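Local coordinates for Alr3699 protein (Nostoc sp., PDB 4XSO) that is a two-domain protein of the GT-B glycosyltransferase superfamily, each domain built round a parallel beta sheet flanked by helices, at residues 121-126 against 153-158; 127-132 against 159-164. All coordinates share one frame; numbering follows the deposited sequence.

Contact 1. Residues 121-126 against 153-158; sequences PLVYHL and LVIANS
The imidazole of His125 carries Ile155 on one face: methyl CG2 sits 3.7 Å from the centroid of the His125 ring, a CH-pi contact 9° off the ring normal. At the ring's edge, near its plane, comes CB of Asn157, while ND1 is bonded to the hydroxyl of Tyr101. The Tyr124 ring meets Val154 CG2 obliquely, on the other side of the sheet, and has Leu126 CA over one face, offset toward the rim. His125 and Tyr124 lie on strand 122-126, Ile155 and Val154 on the parallel strand 153-156, joined by helix 137-150 in a beta-alpha-beta crossover of the N-terminal Rossmann-like domain. With CG2 of Ile155 anti to its N (CG1 at chi1 -65°), the two branches divide the work: CG2 goes to the histidine, CD1 reaches Val123 CG1 at 3.9 Å. On the tyrosine side, Leu126 adds its CB against Val154 CG1. Backbone bonds alternate in the parallel pattern: Tyr124 N to Leu153 O (3.1 Å), Ile155 N to Tyr124 O (2.7 Å) and Leu126 N to Ile155 O (2.6 Å). Just past strand 153-156, Asn157 N gives a more bent bond of 3.2 Å to Leu126 O, 143° at the hydrogen.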
# COMPACT_ATOMS: atom_id res chain seq x y z
N PRO A 121 -10.04 9.12 -8.84
CA PRO A 121 -11.10 8.14 -8.57
C PRO A 121 -10.75 6.71 -9.10
O PRO A 121 -9.90 6.53 -9.95
CB PRO A 121 -12.31 8.69 -9.30
CG PRO A 121 -11.73 9.68 -10.32
CD PRO A 121 -10.45 10.20 -9.76
N LEU A 122 -11.45 5.73 -8.56
CA LEU A 122 -11.21 4.35 -8.83
C LEU A 122 -12.55 3.69 -9.19
O LEU A 122 -13.59 3.89 -8.53
CB LEU A 122 -10.66 3.71 -7.58
CG LEU A 122 -10.58 2.19 -7.52
CD1 LEU A 122 -9.47 1.73 -8.43
CD2 LEU A 122 -10.38 1.67 -6.06
N VAL A 123 -12.46 2.89 -10.23
CA VAL A 123 -13.50 1.98 -10.68
C VAL A 123 -12.92 0.60 -10.59
O VAL A 123 -11.79 0.37 -10.98
CB VAL A 123 -13.88 2.22 -12.16
CG1 VAL A 123 -14.89 1.16 -12.55
CG2 VAL A 123 -14.46 3.64 -12.38
N TYR A 124 -13.69 -0.30 -10.03
CA TYR A 124 -13.40 -1.68 -9.99
C TYR A 124 -14.41 -2.41 -10.92
O TYR A 124 -15.59 -2.31 -10.72
CB TYR A 124 -13.62 -2.18 -8.56
CG TYR A 124 -13.41 -3.66 -8.28
CD1 TYR A 124 -12.56 -4.42 -9.00
CD2 TYR A 124 -14.07 -4.27 -7.18
CE1 TYR A 124 -12.35 -5.75 -8.70
CE2 TYR A 124 -13.88 -5.60 -6.86
CZ TYR A 124 -13.01 -6.32 -7.63
OH TYR A 124 -12.74 -7.64 -7.33
N HIS A 125 -13.90 -3.12 -11.91
CA HIS A 125 -14.72 -4.00 -12.75
C HIS A 125 -14.53 -5.39 -12.32
O HIS A 125 -13.43 -5.91 -12.41
CB HIS A 125 -14.27 -3.88 -14.18
CG HIS A 125 -15.24 -4.42 -15.14
ND1 HIS A 125 -15.47 -3.83 -16.35
CD2 HIS A 125 -16.08 -5.49 -15.07
CE1 HIS A 125 -16.38 -4.52 -17.01
NE2 HIS A 125 -16.76 -5.54 -16.26
N LEU A 126 -15.60 -5.94 -11.75
CA LEU A 126 -15.61 -7.19 -11.06
C LEU A 126 -16.00 -8.23 -12.10
O LEU A 126 -17.15 -8.24 -12.62
CB LEU A 126 -16.67 -7.09 -9.97
CG LEU A 126 -16.95 -8.34 -9.11
CD1 LEU A 126 -15.73 -8.80 -8.32
CD2 LEU A 126 -18.09 -8.08 -8.15
N LEU A 153 -17.24 3.20 -7.94
CA LEU A 153 -18.16 2.43 -8.72
C LEU A 153 -17.59 1.00 -8.82
O LEU A 153 -16.40 0.82 -8.98
CB LEU A 153 -18.26 3.06 -10.11
CG LEU A 153 -18.86 2.15 -11.15
CD1 LEU A 153 -20.36 2.07 -10.92
CD2 LEU A 153 -18.52 2.71 -12.53
N VAL A 154 -18.46 0.00 -8.72
CA VAL A 154 -18.08 -1.39 -8.92
C VAL A 154 -18.91 -1.90 -10.09
O VAL A 154 -20.13 -1.99 -9.99
CB VAL A 154 -18.38 -2.20 -7.68
CG1 VAL A 154 -18.22 -3.68 -7.94
CG2 VAL A 154 -17.43 -1.75 -6.56
N ILE A 155 -18.27 -2.19 -11.22
CA ILE A 155 -18.96 -2.69 -12.40
C ILE A 155 -18.95 -4.17 -12.32
O ILE A 155 -17.89 -4.78 -12.18
CB ILE A 155 -18.28 -2.21 -13.71
CG1 ILE A 155 -18.39 -0.69 -13.81
CG2 ILE A 155 -18.97 -2.82 -14.91
CD1 ILE A 155 -17.64 -0.13 -15.01
N ALA A 156 -20.12 -4.78 -12.32
CA ALA A 156 -20.20 -6.25 -12.24
C ALA A 156 -20.64 -6.84 -13.59
O ALA A 156 -21.48 -6.26 -14.25
CB ALA A 156 -21.14 -6.67 -11.13
N ASN A 157 -20.02 -7.93 -14.02
CA ASN A 157 -20.26 -8.52 -15.33
C ASN A 157 -21.53 -9.33 -15.39
O ASN A 157 -22.02 -9.74 -16.46
CB ASN A 157 -19.03 -9.26 -15.81
CG ASN A 157 -18.69 -10.50 -14.94
OD1 ASN A 157 -19.29 -10.73 -13.87
ND2 ASN A 157 -17.74 -11.31 -15.43
N SER A 158 -22.18 -9.45 -14.24
CA SER A 158 -23.42 -10.20 -14.19
C SER A 158 -24.11 -9.96 -12.84
O SER A 158 -23.46 -9.53 -11.86
CB SER A 158 -23.12 -11.68 -14.36
OG SER A 158 -22.49 -12.17 -13.20

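Contact 2. Residues 127-132 against 159-164; sequences HDILSP and QASQTA
Ile129 and Ser161 come closest in backbone terms here, their CA atoms 4.6 Å apart, where the loop after strand 122-126 passes alongside the first turns of helix 159-167. This is a loop-on-helix contact at the C-terminal ends of the strands of the parallel sheet, in the N-terminal Rossmann-like domain of a GT-B fold. The apolar part belongs to Ile129, whose two branches reach alanines one turn apart on the helix. Its CG2, anti to the backbone N, meets the methyl of Ala164 at 3.8 Å; on the other arm CG1 lies near the hydroxyl of Ser161, and the extended chi2 (-178°) carries CD1 on to CB of Ala160. Ala164 CB also fits against the backbone N of Leu130, and Pro295 from the second domain touches the side chains of both Ile129 and Ser161.

The polar part runs mostly through water. One water donates to Asp128 O and to Ser161 O, each at 2.7 Å, and accepts from Leu130 N, so three backbone groups grip it and Asp128 O and Leu130 N of the loop are linked to Ser161 O through it. Leu130 is the centre of an inverse gamma turn, closed by a weak bond from Ser131 N to Ile129 O. Ser161 OG lies 3.2 Å from Asp128 O, a polar approach rather than a hydrogen bond; the hydroxyl is instead hydrogen-bonded to Asn157 OD1. His127 lies at the loop's start, its ring stacked on His125, NE2 bonded to Asn103 and ND1 to a glycerol. One turn farther along the helix, a second water donates to Leu130 O at 2.7 Å and to Ala164 O at 2.5 Å.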
# COMPACT_ATOMS: atom_id res chain seq x y z
N HIS A 127 -15.07 -9.10 -12.44
CA HIS A 127 -15.32 -10.15 -13.38
C HIS A 127 -15.45 -11.52 -12.68
O HIS A 127 -15.70 -12.51 -13.38
CB HIS A 127 -14.21 -10.26 -14.41
CG HIS A 127 -14.03 -9.05 -15.27
ND1 HIS A 127 -14.79 -8.82 -16.38
CD2 HIS A 127 -13.16 -8.02 -15.20
CE1 HIS A 127 -14.43 -7.70 -16.96
NE2 HIS A 127 -13.41 -7.20 -16.28
N ASP A 128 -15.30 -11.57 -11.35
CA ASP A 128 -15.32 -12.86 -10.61
C ASP A 128 -16.59 -12.97 -9.78
O ASP A 128 -17.21 -11.97 -9.42
CB ASP A 128 -14.16 -12.97 -9.63
CG ASP A 128 -12.77 -12.76 -10.28
OD1 ASP A 128 -12.48 -13.46 -11.24
OD2 ASP A 128 -11.98 -11.93 -9.76
N ILE A 129 -16.95 -14.20 -9.49
CA ILE A 129 -17.91 -14.51 -8.42
C ILE A 129 -17.03 -14.65 -7.19
O ILE A 129 -16.17 -15.53 -7.16
CB ILE A 129 -18.68 -15.80 -8.74
CG1 ILE A 129 -19.59 -15.56 -9.95
CG2 ILE A 129 -19.50 -16.30 -7.52
CD1 ILE A 129 -20.42 -16.78 -10.28
N LEU A 130 -17.15 -13.71 -6.26
CA LEU A 130 -16.37 -13.65 -5.04
C LEU A 130 -16.83 -14.72 -4.04
O LEU A 130 -17.39 -14.43 -3.02
CB LEU A 130 -16.50 -12.25 -4.45
CG LEU A 130 -15.76 -11.24 -5.32
CD1 LEU A 130 -16.01 -9.84 -4.89
CD2 LEU A 130 -14.27 -11.53 -5.31
N SER A 131 -16.63 -15.98 -4.40
CA SER A 131 -17.07 -17.08 -3.52
C SER A 131 -15.95 -17.53 -2.57
O SER A 131 -14.79 -17.69 -2.98
CB SER A 131 -17.61 -18.26 -4.34
OG SER A 131 -17.53 -19.50 -3.65
N PRO A 132 -16.30 -17.76 -1.30
CA PRO A 132 -15.34 -18.36 -0.38
C PRO A 132 -14.91 -19.78 -0.74
O PRO A 132 -14.03 -20.30 -0.10
CB PRO A 132 -16.05 -18.33 1.00
CG PRO A 132 -17.38 -17.71 0.79
CD PRO A 132 -17.63 -17.59 -0.69
N GLN A 159 -25.42 -10.15 -12.83
CA GLN A 159 -26.18 -10.26 -11.56
C GLN A 159 -25.60 -11.28 -10.53
O GLN A 159 -25.53 -10.96 -9.35
CB GLN A 159 -27.67 -10.50 -11.81
CG GLN A 159 -28.29 -9.27 -12.48
CD GLN A 159 -29.79 -9.36 -12.88
OE1 GLN A 159 -30.37 -10.43 -13.00
NE2 GLN A 159 -30.38 -8.20 -13.12
N ALA A 160 -25.09 -12.40 -11.01
CA ALA A 160 -24.40 -13.42 -10.20
C ALA A 160 -23.13 -12.88 -9.50
O ALA A 160 -22.97 -13.04 -8.27
CB ALA A 160 -24.01 -14.59 -11.08
N SER A 161 -22.30 -12.15 -10.26
CA SER A 161 -21.15 -11.52 -9.70
C SER A 161 -21.58 -10.43 -8.73
O SER A 161 -20.98 -10.25 -7.66
CB SER A 161 -20.18 -10.97 -10.77
OG SER A 161 -19.68 -12.06 -11.53
N GLN A 162 -22.57 -9.66 -9.11
CA GLN A 162 -23.02 -8.56 -8.28
C GLN A 162 -23.55 -9.11 -6.97
O GLN A 162 -23.31 -8.56 -5.93
CB GLN A 162 -24.13 -7.79 -8.99
CG GLN A 162 -24.74 -6.60 -8.24
CD GLN A 162 -25.93 -6.05 -9.00
OE1 GLN A 162 -26.71 -6.79 -9.53
NE2 GLN A 162 -26.03 -4.76 -9.08
N THR A 163 -24.35 -10.16 -7.05
CA THR A 163 -24.95 -10.75 -5.82
C THR A 163 -23.86 -11.33 -4.93
O THR A 163 -23.90 -11.16 -3.72
CB THR A 163 -25.96 -11.87 -6.20
OG1 THR A 163 -25.34 -12.67 -7.22
CG2 THR A 163 -27.12 -11.28 -6.80
N ALA A 164 -22.89 -12.02 -5.51
CA ALA A 164 -21.77 -12.56 -4.67
C ALA A 164 -20.94 -11.45 -3.96
O ALA A 164 -20.51 -11.64 -2.81
CB ALA A 164 -20.86 -13.46 -5.48
O HOH W 1 -18.60 -11.46 -7.14
O HOH W 2 -19.89 -13.97 -1.99

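In the fold
Followed from the N terminus, the chain reaches strand 122-126 after four earlier strands of this domain, and runs on into the loop 127-132. Helix 137-150 then carries it to strand 153-156, where contact 1 closes the beta-alpha-beta unit; helix 159-167 follows almost at once, and its first turns lie against the loop 127-132 in contact 2. Each contact spans 26 intervening residues, and because their segments alternate they cross rather than nest. Contact 1 ties two strands within the sheet; contact 2 ties what follows each of them beyond its C-terminal end. Their centres are 12 Å apart and they meet directly: Leu126 CD2 packs on Ser161 O, and Ala156 CB on Gln162 CB.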